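Long-range contacts in protein SOSEKI 4 (Arabidopsis thaliana, PDB 6RSN), which interprets global polarity cues as a filament-forming polarity protein, can influence cell division orientation, and positively regulates auxin biosynthesis and signalling: residues V8-S13 with H20-E25; Y55-K60 with Y86-S91; I24-S29 with I40-D45. The protein carries 1 engineered substitution. All coordinates share one frame; numbering follows the deposited sequence.

Contact 1 of 3, residues V8-S13 with H20-E25; sequences VVYYLS and HPHFIE
The apolar centre of this contact is the ring of Y10, laid under H22 and beside I24. CB of H22 sits over one ring face, 3.6 Å from the ring centroid and displaced toward the rim, a CH-pi contact. I24 comes instead to the ring edge, its CG2 4.0 Å from CE1 of Y10. The first torsion of Y10 (chi1 66°) sets CG between the backbone N and the carbonyl carbon, swinging the ring toward the neighbouring strand. The imidazole of H22 is nearly parallel to the phenol (13° between planes) but slid so far that the rings hardly overlap; the methylene carries the touch. V8 extends this face, its CB 4.1 Å from CG1 of I24.

On the opposite face, CB of P21 stands over the centre of the Y11 ring, 3.6 Å from its centroid, and the same carbon lies 3.6 Å from CG1 of V9. R17 adds a cation-pi contact to Y11.

Between the two faces runs an antiparallel ladder in which V8 and I24, then Y10 and H22, are hydrogen-bonded pairs and V9 and F23 form the non-hydrogen-bonded pair. V8 N to I24 O measures 2.8 Å and is nearly straight at 168°; H22 N reaches Y10 O at 2.8 Å. Before H22 the second segment is no longer strand, and a water bridges L12 N, at 2.9 Å, and H20 O.

Chemically, four backbone bonds fix the register of this beta hairpin of the DIX-like domain, and the geometry is consistent with the Y10 and Y11 rings being held in place by CH-pi packing, with R47 of helix 36-47, which covers the Y10 face, bonded to the Y10 hydroxyl.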
loop_
_atom_site.group_PDB
_atom_site.type_symbol
_atom_site.label_atom_id
_atom_site.label_comp_id
_atom_site.label_asym_id
_atom_site.label_seq_id
_atom_site.Cartn_x
_atom_site.Cartn_y
_atom_site.Cartn_z
ATOM N N VAL A 8 -3.776 6.409 -3.758
ATOM C CA VAL A 8 -3.457 5.030 -3.373
ATOM C C VAL A 8 -4.722 4.343 -2.904
ATOM O O VAL A 8 -5.426 4.882 -2.044
ATOM C CB VAL A 8 -2.359 5.002 -2.298
ATOM C CG1 VAL A 8 -2.057 3.572 -1.846
ATOM C CG2 VAL A 8 -1.072 5.679 -2.803
ATOM N N VAL A 9 -5.002 3.131 -3.411
ATOM C CA VAL A 9 -6.095 2.314 -2.888
ATOM C C VAL A 9 -5.447 1.187 -2.086
ATOM O O VAL A 9 -4.477 0.609 -2.557
ATOM C CB VAL A 9 -7.009 1.748 -4.003
ATOM C CG1 VAL A 9 -7.958 0.648 -3.506
ATOM C CG2 VAL A 9 -7.848 2.853 -4.670
ATOM N N TYR A 10 -5.978 0.909 -0.883
ATOM C CA TYR A 10 -5.444 -0.250 -0.152
ATOM C C TYR A 10 -6.569 -1.119 0.405
ATOM O O TYR A 10 -7.636 -0.642 0.850
ATOM C CB TYR A 10 -4.428 0.155 0.943
ATOM C CG TYR A 10 -4.976 0.947 2.114
ATOM C CD1 TYR A 10 -5.040 2.330 2.074
ATOM C CD2 TYR A 10 -5.478 0.309 3.241
ATOM C CE1 TYR A 10 -5.543 3.066 3.147
ATOM C CE2 TYR A 10 -5.976 1.023 4.329
ATOM C CZ TYR A 10 -6.052 2.404 4.261
ATOM O OH TYR A 10 -6.557 3.103 5.333
ATOM N N TYR A 11 -6.321 -2.443 0.441
ATOM C CA TYR A 11 -7.226 -3.435 1.003
ATOM C C TYR A 11 -6.613 -3.959 2.299
ATOM O O TYR A 11 -5.397 -4.167 2.364
ATOM C CB TYR A 11 -7.301 -4.654 0.075
ATOM C CG TYR A 11 -8.037 -4.370 -1.208
ATOM C CD1 TYR A 11 -7.362 -3.785 -2.271
ATOM C CD2 TYR A 11 -9.381 -4.686 -1.337
ATOM C CE1 TYR A 11 -8.040 -3.562 -3.459
ATOM C CE2 TYR A 11 -10.080 -4.435 -2.525
ATOM C CZ TYR A 11 -9.383 -3.871 -3.575
ATOM O OH TYR A 11 -9.978 -3.575 -4.780
ATOM N N LEU A 12 -7.387 -3.974 3.381
ATOM C CA LEU A 12 -6.833 -4.628 4.576
ATOM C C LEU A 12 -7.434 -6.017 4.673
ATOM O O LEU A 12 -8.636 -6.192 4.457
ATOM C CB LEU A 12 -7.259 -3.882 5.850
ATOM C CG LEU A 12 -6.735 -2.463 5.907
ATOM C CD1 LEU A 12 -7.174 -1.810 7.236
ATOM C CD2 LEU A 12 -5.190 -2.475 5.779
ATOM N N SER A 13 -6.597 -6.982 5.053
ATOM C CA SER A 13 -7.035 -8.364 5.074
ATOM C C SER A 13 -6.827 -8.842 6.485
ATOM O O SER A 13 -5.707 -8.777 6.978
ATOM C CB SER A 13 -6.176 -9.168 4.084
ATOM O OG SER A 13 -6.496 -10.554 4.197
ATOM N N HIS A 20 -14.371 -3.323 2.292
ATOM C CA HIS A 20 -14.060 -2.576 1.094
ATOM C C HIS A 20 -12.674 -1.984 1.284
ATOM O O HIS A 20 -12.186 -1.791 2.429
ATOM C CB HIS A 20 -15.016 -1.370 0.959
ATOM C CG HIS A 20 -16.456 -1.708 1.001
ATOM N ND1 HIS A 20 -17.024 -2.616 0.118
ATOM C CD2 HIS A 20 -17.449 -1.229 1.796
ATOM C CE1 HIS A 20 -18.325 -2.666 0.350
ATOM N NE2 HIS A 20 -18.600 -1.826 1.378
ATOM N N PRO A 21 -11.998 -1.720 0.164
ATOM C CA PRO A 21 -10.764 -0.988 0.177
ATOM C C PRO A 21 -11.005 0.458 0.588
ATOM O O PRO A 21 -12.140 0.887 0.757
ATOM C CB PRO A 21 -10.261 -1.076 -1.263
ATOM C CG PRO A 21 -11.548 -1.146 -2.074
ATOM C CD PRO A 21 -12.460 -2.006 -1.217
ATOM N N HIS A 22 -9.871 1.091 0.870
ATOM C CA HIS A 22 -9.782 2.484 1.243
ATOM C C HIS A 22 -9.064 3.237 0.141
ATOM O O HIS A 22 -8.185 2.682 -0.518
ATOM C CB HIS A 22 -8.970 2.610 2.542
ATOM C CG HIS A 22 -9.793 2.298 3.745
ATOM N ND1 HIS A 22 -10.011 0.989 4.179
ATOM C CD2 HIS A 22 -10.505 3.102 4.555
ATOM C CE1 HIS A 22 -10.802 1.032 5.248
ATOM N NE2 HIS A 22 -11.141 2.283 5.475
ATOM N N PHE A 23 -9.422 4.521 -0.034
ATOM C CA PHE A 23 -8.711 5.418 -0.920
ATOM C C PHE A 23 -8.083 6.551 -0.126
ATOM O O PHE A 23 -8.807 7.175 0.658
ATOM C CB PHE A 23 -9.677 6.073 -1.926
ATOM C CG PHE A 23 -8.990 7.125 -2.785
ATOM C CD1 PHE A 23 -8.879 8.452 -2.377
ATOM C CD2 PHE A 23 -8.377 6.776 -3.977
ATOM C CE1 PHE A 23 -8.260 9.416 -3.186
ATOM C CE2 PHE A 23 -7.759 7.730 -4.793
ATOM C CZ PHE A 23 -7.692 9.054 -4.397
ATOM N N ILE A 24 -6.771 6.806 -0.326
ATOM C CA ILE A 24 -6.120 7.962 0.283
ATOM C C ILE A 24 -5.279 8.675 -0.769
ATOM O O ILE A 24 -4.890 8.052 -1.748
ATOM C CB ILE A 24 -5.235 7.548 1.473
ATOM C CG1 ILE A 24 -4.197 6.476 1.100
ATOM C CG2 ILE A 24 -6.099 7.045 2.640
ATOM C CD1 ILE A 24 -3.126 6.190 2.196
ATOM N N GLU A 25 -4.936 9.941 -0.485
ATOM C CA GLU A 25 -3.953 10.642 -1.300
ATOM C C GLU A 25 -2.635 10.704 -0.550
ATOM O O GLU A 25 -2.634 10.994 0.650
ATOM C CB GLU A 25 -4.518 12.027 -1.625
ATOM C CG GLU A 25 -5.717 11.904 -2.548
ATOM C CD GLU A 25 -6.178 13.235 -3.058
ATOM O OE1 GLU A 25 -6.115 14.194 -2.270
ATOM O OE2 GLU A 25 -6.548 13.300 -4.250
HETATM O O HOH W 1 -9.966 -2.757 3.556
#

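Contact 2 of 3, residues Y55-K60 with Y86-S91; sequences YSWSSK and YVLKGS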
loop_
_atom_site.group_PDB
_atom_site.type_symbol
_atom_site.label_atom_id
_atom_site.label_comp_id
_atom_site.label_asym_id
_atom_site.label_seq_id
_atom_site.Cartn_x
_atom_site.Cartn_y
_atom_site.Cartn_z
ATOM N N TYR A 55 0.237 -4.419 9.988
ATOM C CA TYR A 55 0.031 -5.072 8.704
ATOM C C TYR A 55 1.361 -5.250 7.991
ATOM O O TYR A 55 2.284 -4.422 8.117
ATOM C CB TYR A 55 -0.844 -4.210 7.794
ATOM C CG TYR A 55 -2.209 -4.056 8.387
ATOM C CD1 TYR A 55 -3.167 -5.055 8.268
ATOM C CD2 TYR A 55 -2.494 -2.919 9.127
ATOM C CE1 TYR A 55 -4.418 -4.888 8.828
ATOM C CE2 TYR A 55 -3.739 -2.735 9.706
ATOM C CZ TYR A 55 -4.682 -3.744 9.586
ATOM O OH TYR A 55 -5.861 -3.573 10.250
ATOM N N SER A 56 1.469 -6.366 7.222
ATOM C CA SER A 56 2.550 -6.563 6.274
ATOM C C SER A 56 2.059 -6.099 4.897
ATOM O O SER A 56 0.948 -6.453 4.502
ATOM C CB SER A 56 2.764 -8.110 6.212
ATOM O OG SER A 56 3.831 -8.278 5.296
ATOM N N TRP A 57 2.856 -5.242 4.213
ATOM C CA TRP A 57 2.314 -4.548 3.031
ATOM C C TRP A 57 2.833 -5.136 1.718
ATOM O O TRP A 57 3.975 -5.579 1.648
ATOM C CB TRP A 57 2.618 -3.019 3.072
ATOM C CG TRP A 57 1.913 -2.404 4.244
ATOM C CD1 TRP A 57 2.353 -2.263 5.538
ATOM C CD2 TRP A 57 0.572 -1.876 4.226
ATOM N NE1 TRP A 57 1.374 -1.653 6.299
ATOM C CE2 TRP A 57 0.280 -1.408 5.531
ATOM C CE3 TRP A 57 -0.398 -1.746 3.214
ATOM C CZ2 TRP A 57 -0.962 -0.852 5.870
ATOM C CZ3 TRP A 57 -1.597 -1.146 3.525
ATOM C CH2 TRP A 57 -1.881 -0.698 4.837
ATOM N N SER A 58 1.940 -5.165 0.730
ATOM C CA SER A 58 2.271 -5.698 -0.586
ATOM C C SER A 58 1.716 -4.704 -1.610
ATOM O O SER A 58 0.861 -3.857 -1.292
ATOM C CB SER A 58 1.665 -7.074 -0.780
ATOM O OG SER A 58 2.235 -8.063 0.110
ATOM N N SER A 59 2.231 -4.768 -2.840
ATOM C CA SER A 59 1.605 -3.997 -3.903
ATOM C C SER A 59 1.211 -4.954 -5.019
ATOM O O SER A 59 1.853 -5.979 -5.262
ATOM C CB SER A 59 2.515 -2.880 -4.406
ATOM O OG SER A 59 3.673 -3.461 -5.014
ATOM N N LYS A 60 0.092 -4.630 -5.661
ATOM C CA LYS A 60 -0.359 -5.468 -6.770
ATOM C C LYS A 60 0.560 -5.263 -7.981
ATOM O O LYS A 60 0.902 -4.152 -8.414
ATOM C CB LYS A 60 -1.797 -5.038 -7.073
ATOM C CG LYS A 60 -2.577 -5.969 -7.987
ATOM C CD LYS A 60 -3.916 -5.306 -8.309
ATOM C CE LYS A 60 -4.829 -6.257 -9.031
ATOM N NZ LYS A 60 -6.003 -5.564 -9.628
ATOM N N TYR A 86 -2.086 2.745 -8.060
ATOM C CA TYR A 86 -1.374 2.126 -6.949
ATOM C C TYR A 86 -2.392 1.399 -6.092
ATOM O O TYR A 86 -3.342 2.021 -5.594
ATOM C CB TYR A 86 -0.602 3.117 -6.072
ATOM C CG TYR A 86 0.556 3.785 -6.769
ATOM C CD1 TYR A 86 1.735 3.095 -7.005
ATOM C CD2 TYR A 86 0.465 5.109 -7.166
ATOM C CE1 TYR A 86 2.818 3.689 -7.627
ATOM C CE2 TYR A 86 1.528 5.727 -7.812
ATOM C CZ TYR A 86 2.709 5.022 -8.015
ATOM O OH TYR A 86 3.758 5.614 -8.658
ATOM N N VAL A 87 -2.175 0.069 -5.958
ATOM C CA VAL A 87 -3.106 -0.768 -5.199
ATOM C C VAL A 87 -2.256 -1.608 -4.270
ATOM O O VAL A 87 -1.394 -2.354 -4.748
ATOM C CB VAL A 87 -3.978 -1.707 -6.077
ATOM C CG1 VAL A 87 -4.840 -2.601 -5.213
ATOM C CG2 VAL A 87 -4.854 -0.970 -7.097
ATOM N N LEU A 88 -2.548 -1.492 -2.970
ATOM C CA LEU A 88 -1.771 -2.218 -1.981
ATOM C C LEU A 88 -2.721 -3.131 -1.222
ATOM O O LEU A 88 -3.935 -2.915 -1.169
ATOM C CB LEU A 88 -1.207 -1.221 -0.962
ATOM C CG LEU A 88 -0.363 -0.053 -1.494
ATOM C CD1 LEU A 88 0.198 0.769 -0.359
ATOM C CD2 LEU A 88 0.753 -0.459 -2.438
ATOM N N LYS A 89 -2.103 -4.065 -0.476
ATOM C CA LYS A 89 -2.822 -4.908 0.463
ATOM C C LYS A 89 -1.999 -4.899 1.743
ATOM O O LYS A 89 -0.799 -5.044 1.738
ATOM C CB LYS A 89 -3.003 -6.323 -0.061
ATOM C CG LYS A 89 -3.746 -7.293 0.861
ATOM C CD LYS A 89 -3.592 -8.661 0.218
ATOM C CE LYS A 89 -4.593 -9.700 0.601
ATOM N NZ LYS A 89 -3.965 -11.035 0.369
ATOM N N GLY A 90 -2.661 -4.555 2.863
ATOM C CA GLY A 90 -2.056 -4.811 4.175
ATOM C C GLY A 90 -2.649 -6.066 4.764
ATOM O O GLY A 90 -3.860 -6.134 4.983
ATOM N N SER A 91 -1.757 -7.009 5.094
ATOM C CA SER A 91 -2.205 -8.313 5.584
ATOM C C SER A 91 -1.969 -8.290 7.086
ATOM O O SER A 91 -0.845 -8.026 7.510
ATOM C CB SER A 91 -1.364 -9.384 4.926
ATOM O OG SER A 91 -1.715 -9.482 3.547
HETATM O O HOH W 2 0.279 -8.048 2.117
HETATM O O HOH W 3 0.294 -1.244 -7.330
#
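W57 has CG beside its backbone N and opposite the carbonyl carbon (chi1 -64°), and its second torsion turns the indole almost square to that bond (chi2 89°), which brings the six-membered ring over the backbone of G90. CA of G90 lies 3.8 Å from that ring's centroid, a CH-pi contact over the face, and CB of Y55 rests on the same face of the indole. A CB built on G90 would come to 3.0 Å from CH2 of W57, a clash, so the absence of a side chain is what lets the indole lie so close. L88, on the same face of the sheet, reaches S59: its CD2 is 3.6 Å from CB of S59.

The backbones form an antiparallel ladder with S56–S91 and S58–K89 as hydrogen-bonded pairs and W57–G90 and S59–L88 as non-hydrogen-bonded ones. Where the ladder meets K60, K60 N points almost straight at V87 O, 2.9 Å away with an N-H...O angle of 176°. The bond from K89 N to S58 O is longer, 3.1 Å, its donor well above the carbonyl plane. S91 N reaches S56 O at 2.8 Å, and that carbonyl oxygen also accepts a hydrogen bond from a water at 2.9 Å, which is bonded to OG of S91 at 2.8 Å.

Outside the pair, W57 packs against L36, I40 and L43 of helix 36-47 and donates a hydrogen bond from NE1 to A52 O. One face of the sheet is therefore mainly apolar, W57 and L88 with S59 among them, and meets the helix, as in the core of a ubiquitin-like fold; the other carries S56, S58, S91 and K89 with a water, W69 lying against S58 and, by a cation-pi contact, K89.

Contact 3 of 3, residues I24-S29 with I40-D45; sequences IEVPLS and INRLND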
loop_
_atom_site.group_PDB
_atom_site.type_symbol
_atom_site.label_atom_id
_atom_site.label_comp_id
_atom_site.label_asym_id
_atom_site.label_seq_id
_atom_site.Cartn_x
_atom_site.Cartn_y
_atom_site.Cartn_z
ATOM N N ILE A 24 -6.771 6.806 -0.326
ATOM C CA ILE A 24 -6.120 7.962 0.283
ATOM C C ILE A 24 -5.279 8.675 -0.769
ATOM O O ILE A 24 -4.890 8.052 -1.748
ATOM C CB ILE A 24 -5.235 7.548 1.473
ATOM C CG1 ILE A 24 -4.197 6.476 1.100
ATOM C CG2 ILE A 24 -6.099 7.045 2.640
ATOM C CD1 ILE A 24 -3.126 6.190 2.196
ATOM N N GLU A 25 -4.936 9.941 -0.485
ATOM C CA GLU A 25 -3.953 10.642 -1.300
ATOM C C GLU A 25 -2.635 10.704 -0.550
ATOM O O GLU A 25 -2.634 10.994 0.650
ATOM C CB GLU A 25 -4.518 12.027 -1.625
ATOM C CG GLU A 25 -5.717 11.904 -2.548
ATOM C CD GLU A 25 -6.178 13.235 -3.058
ATOM O OE1 GLU A 25 -6.115 14.194 -2.270
ATOM O OE2 GLU A 25 -6.548 13.300 -4.250
ATOM N N VAL A 26 -1.531 10.335 -1.221
ATOM C CA VAL A 26 -0.237 10.249 -0.562
ATOM C C VAL A 26 0.732 11.311 -1.087
ATOM O O VAL A 26 1.074 11.292 -2.267
ATOM C CB VAL A 26 0.347 8.838 -0.689
ATOM C CG1 VAL A 26 1.760 8.790 -0.112
ATOM C CG2 VAL A 26 -0.580 7.857 0.038
ATOM N N PRO A 27 1.262 12.210 -0.225
ATOM C CA PRO A 27 2.337 13.117 -0.653
ATOM C C PRO A 27 3.626 12.361 -0.986
ATOM O O PRO A 27 4.074 11.514 -0.203
ATOM C CB PRO A 27 2.509 14.113 0.515
ATOM C CG PRO A 27 1.213 13.971 1.314
ATOM C CD PRO A 27 0.779 12.518 1.140
ATOM N N LEU A 28 4.189 12.667 -2.159
ATOM C CA LEU A 28 5.436 12.117 -2.683
ATOM C C LEU A 28 6.646 12.835 -2.091
ATOM O O LEU A 28 6.644 14.053 -1.899
ATOM C CB LEU A 28 5.459 12.306 -4.198
ATOM C CG LEU A 28 4.829 11.178 -5.002
ATOM C CD1 LEU A 28 5.369 11.149 -6.421
ATOM C CD2 LEU A 28 5.058 9.851 -4.311
ATOM N N SER A 29 7.688 12.053 -1.808
ATOM C CA SER A 29 8.962 12.561 -1.340
ATOM C C SER A 29 9.883 12.799 -2.541
ATOM O O SER A 29 10.597 13.805 -2.575
ATOM C CB SER A 29 9.572 11.624 -0.310
ATOM O OG SER A 29 9.552 10.268 -0.759
ATOM N N ILE A 40 3.256 4.803 4.363
ATOM C CA ILE A 40 3.197 4.596 5.803
ATOM C C ILE A 40 3.175 5.943 6.543
ATOM O O ILE A 40 2.422 6.142 7.499
ATOM C CB ILE A 40 4.371 3.719 6.272
ATOM C CG1 ILE A 40 4.368 2.336 5.607
ATOM C CG2 ILE A 40 4.372 3.628 7.788
ATOM C CD1 ILE A 40 3.146 1.551 5.787
ATOM N N ASN A 41 3.986 6.911 6.072
ATOM C CA ASN A 41 3.911 8.240 6.688
ATOM C C ASN A 41 2.514 8.860 6.623
ATOM O O ASN A 41 2.031 9.507 7.583
ATOM C CB ASN A 41 4.926 9.195 6.041
ATOM C CG ASN A 41 6.336 8.833 6.445
ATOM O OD1 ASN A 41 6.547 8.265 7.517
ATOM N ND2 ASN A 41 7.318 9.148 5.613
ATOM N N ARG A 42 1.845 8.695 5.495
ATOM C CA ARG A 42 0.507 9.244 5.334
ATOM C C ARG A 42 -0.462 8.497 6.244
ATOM O O ARG A 42 -1.350 9.104 6.856
ATOM C CB ARG A 42 0.069 9.134 3.868
ATOM C CG ARG A 42 -1.369 9.582 3.578
ATOM C CD ARG A 42 -1.456 11.012 4.090
ATOM N NE ARG A 42 -2.636 11.642 3.494
ATOM C CZ ARG A 42 -3.190 12.744 3.937
ATOM N NH1 ARG A 42 -2.662 13.385 4.964
ATOM N NH2 ARG A 42 -4.261 13.245 3.329
ATOM N N LEU A 43 -0.349 7.156 6.284
ATOM C CA LEU A 43 -1.250 6.433 7.198
ATOM C C LEU A 43 -1.001 6.830 8.655
ATOM O O LEU A 43 -1.929 6.876 9.475
ATOM C CB LEU A 43 -1.052 4.913 7.032
ATOM C CG LEU A 43 -1.670 4.358 5.754
ATOM C CD1 LEU A 43 -1.222 2.911 5.540
ATOM C CD2 LEU A 43 -3.199 4.456 5.777
ATOM N N ASN A 44 0.262 6.992 9.040
ATOM C CA ASN A 44 0.559 7.425 10.406
ATOM C C ASN A 44 -0.167 8.726 10.704
ATOM O O ASN A 44 -0.683 8.903 11.826
ATOM C CB ASN A 44 2.080 7.625 10.593
ATOM C CG ASN A 44 2.824 6.296 10.588
ATOM O OD1 ASN A 44 2.264 5.220 10.620
ATOM N ND2 ASN A 44 4.150 6.351 10.565
ATOM N N ASP A 45 -0.174 9.657 9.721
ATOM C CA ASP A 45 -0.874 10.937 9.956
ATOM C C ASP A 45 -2.392 10.752 10.086
ATOM O O ASP A 45 -3.055 11.320 10.974
ATOM C CB ASP A 45 -0.517 11.930 8.846
ATOM C CG ASP A 45 0.893 12.490 8.976
ATOM O OD1 ASP A 45 1.507 12.376 10.086
ATOM O OD2 ASP A 45 1.360 13.091 7.989
HETATM O O HOH W 4 -6.303 11.307 1.724
#
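E25 O takes a bond from NE of R42 at 2.9 Å, the sole direct hydrogen bond between the two segments. The donor lies practically in line with the carbonyl, yet the bond is bent at the hydrogen (138°) and the oxygen is tilted out of the guanidinium plane. The first torsion of R42, with CG anti to the backbone N, places CG 3.5 Å from E25 O, and the bend at the second (chi2 56°) then carries CD and NE to the same oxygen. A second, indirect link runs through a water that accepts from E25 N at 2.9 Å and, more loosely, from NH2 of R42 at 3.2 Å; arginine and water thus serve both backbone polar groups of E25. Its carboxylate takes no part in this grip, since OE1 of E25 remains 6.0 Å from NH2 of R42.

The aliphatic part of R42 is packed as well. Its CG lies 4.0 Å from CG2 of V26, the two side chains sliding past each other in opposite directions, and its CD meets CD of P27, which crosses at about a right angle. Deeper in, CD1 of I24 meets CD2 of L43 at 4.0 Å. Were R42 shortened to an alanine, E25 O would probably lose its arginine donor, the water its NH2 partner, and a gap would be likely to open beside V26 and P27.

The axes of strand 24-27 and helix 40-45 approach to 8.1 Å at 121°, so the helix runs across an edge strand of the five-stranded sheet within this chain. I24 also touches L46 one turn along helix 36-47. L43 continues inward to Y10 of strand 5-13 and W57 of strand 55-63, with M51 and A52 of the short helix 49-52 against it too.

From the N terminus, contact 1 closes the short turn between strands 5-13 and 22-27. Contact 3 starts on the same strand, sharing I24 and E25 with it, and closes the connection to helix 36-47. Contact 2 opens only afterwards and closes the longest loop, bringing strand 86-92 back against strand 55-63. None nests within another. Contacts 1 and 2 join inside the sheet, where strands 5-13 and 86-92 run parallel and Y11 O lies 2.8 Å from G90 N, a probable hydrogen bond. Helix 36-47, tied to the sheet edge by contact 3, lies over strands of both other contacts, as expected for a ubiquitin-like fold.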